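Local coordinates for MOBA relate protein (Mycobacterium sp., PDB 2WAW) that is of unknown function but has a MobA-like nucleotidyltransferase domain, so it probably transfers a nucleotide from an NTP, at residues G35-L38 and A39-R42. Residues are numbered along the deposited sequence; the frame is centred on the assembly and turned at random.
Sequences GATL and AMAR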
ATOM      1  N   GLY A  35      11.622   1.752  -2.816  1.00 14.08           N
ATOM      2  CA  GLY A  35      12.147   3.073  -2.458  1.00 14.95           C
ATOM      3  C   GLY A  35      11.319   4.189  -3.070  1.00 15.18           C
ATOM      4  O   GLY A  35      11.043   5.212  -2.431  1.00 14.25           O
ATOM      5  N   ALA A  36      10.892   3.987  -4.311  1.00 15.16           N
ATOM      6  CA  ALA A  36      10.060   4.979  -4.964  1.00 15.40           C
ATOM      7  C   ALA A  36       8.690   5.129  -4.288  1.00 15.54           C
ATOM      8  O   ALA A  36       8.204   6.257  -4.049  1.00 16.48           O
ATOM      9  CB  ALA A  36       9.900   4.638  -6.444  1.00 13.74           C
ATOM     10  N   THR A  37       8.082   3.999  -3.945  1.00 15.41           N
ATOM     11  CA  THR A  37       6.801   4.020  -3.234  1.00 15.72           C
ATOM     12  C   THR A  37       6.936   4.683  -1.856  1.00 15.40           C
ATOM     13  O   THR A  37       6.101   5.496  -1.468  1.00 15.85           O
ATOM     14  CB  THR A  37       6.226   2.620  -3.094  1.00 17.44           C
ATOM     15  OG1 THR A  37       6.069   2.075  -4.411  1.00 15.53           O
ATOM     16  CG2 THR A  37       4.876   2.654  -2.374  1.00 15.40           C
ATOM     17  N   LEU A  38       8.013   4.365  -1.138  1.00 14.86           N
ATOM     18  CA  LEU A  38       8.186   4.937   0.206  1.00 15.33           C
ATOM     19  C   LEU A  38       8.528   6.422   0.175  1.00 17.43           C
ATOM     20  O   LEU A  38       8.100   7.181   1.062  1.00 15.23           O
ATOM     21  CB  LEU A  38       9.219   4.140   1.003  1.00 14.81           C
ATOM     22  CG  LEU A  38       8.847   2.681   1.316  1.00 16.14           C
ATOM     23  CD1 LEU A  38       9.982   2.060   2.117  1.00 17.34           C
ATOM     24  CD2 LEU A  38       7.532   2.558   2.083  1.00 18.27           C
ATOM     25  N   ALA A  39       9.262   6.847  -0.856  1.00 17.07           N
ATOM     26  CA  ALA A  39       9.524   8.284  -1.082  1.00 18.81           C
ATOM     27  C   ALA A  39       8.208   9.054  -1.148  1.00 17.66           C
ATOM     28  O   ALA A  39       8.067  10.114  -0.518  1.00 20.92           O
ATOM     29  CB  ALA A  39      10.318   8.486  -2.362  1.00 19.87           C
ATOM     30  N   MET A  40       7.234   8.513  -1.878  1.00 15.74           N
ATOM     31  CA  MET A  40       5.910   9.137  -1.985  1.00 15.83           C
ATOM     32  C   MET A  40       5.129   9.032  -0.663  1.00 16.43           C
ATOM     33  O   MET A  40       4.517  10.014  -0.205  1.00 17.22           O
ATOM     34  CB  MET A  40       5.157   8.532  -3.187  1.00 16.13           C
ATOM     35  CG  MET A  40       3.725   9.014  -3.383  1.00 18.16           C
ATOM     36  SD  MET A  40       2.543   8.210  -2.272  1.00 20.87           S
ATOM     37  CE  MET A  40       2.761   6.498  -2.735  1.00 25.15           C
ATOM     38  N   ALA A  41       5.168   7.848  -0.045  1.00 14.03           N
ATOM     39  CA  ALA A  41       4.413   7.608   1.196  1.00 14.17           C
ATOM     40  C   ALA A  41       4.862   8.564   2.308  1.00 13.68           C
ATOM     41  O   ALA A  41       4.048   9.007   3.133  1.00 14.99           O
ATOM     42  CB  ALA A  41       4.533   6.148   1.636  1.00 13.24           C
ATOM     43  N   ARG A  42       6.158   8.878   2.339  1.00 14.08           N
ATOM     44  CA  ARG A  42       6.679   9.789   3.368  1.00 16.43           C
ATOM     45  C   ARG A  42       6.124  11.207   3.223  1.00 16.86           C
ATOM     46  O   ARG A  42       6.032  11.956   4.209  1.00 18.34           O
ATOM     47  CB  ARG A  42       8.210   9.807   3.331  1.00 14.66           C
ATOM     48  CG  ARG A  42       8.852   8.523   3.855  1.00 13.64           C
ATOM     49  CD  ARG A  42      10.359   8.658   3.672  1.00 16.83           C
ATOM     50  NE  ARG A  42      11.131   7.474   4.035  1.00 17.93           N
ATOM     51  CZ  ARG A  42      11.674   7.276   5.235  1.00 17.26           C
ATOM     52  NH1 ARG A  42      11.522   8.159   6.216  1.00 17.66           N
ATOM     53  NH2 ARG A  42      12.380   6.181   5.454  1.00 18.05           N
TER
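Successive i to i+4 backbone hydrogen bonds join Gly35-Leu38 to Ala39-Arg42 as one turn of alpha-helix passing into the next. Ala39 N to Gly35 O, Ala41 N to Thr37 O and Arg42 N to Leu38 O each span 2.9 Å, whereas Met40 N to Ala36 O is longer at 3.3 Å.

Side-chain carbons lean on the same carbonyl oxygens. Ala41 CB lies 3.5 Å from Thr37 O, and Arg42 CG comes within 3.2 Å of Leu38 O. In Met40, CG stands anti to the backbone N (chi1 176°) and bends at the next two torsions fold the chain back, bringing CE to 3.7 Å from Thr37 O and 4.4 Å from Thr37 CG2.

Helix 33-42 packs on the mixed central sheet of this GT-A-type fold, where Thr37, Met40 and Ala41 meet Met102 of strand 98-103, and Leu38 and Ala41 reach Val10 of strand 6-12.

Buried Thr37 OG1 is hydrogen-bonded to Gly104 O. Arg42, extended from CG to NE, carries its guanidinium away from the helix, where NH2 bonds to the backbone oxygens of Glu65 and Asp67, tying the helix to the loop before strand 70-73.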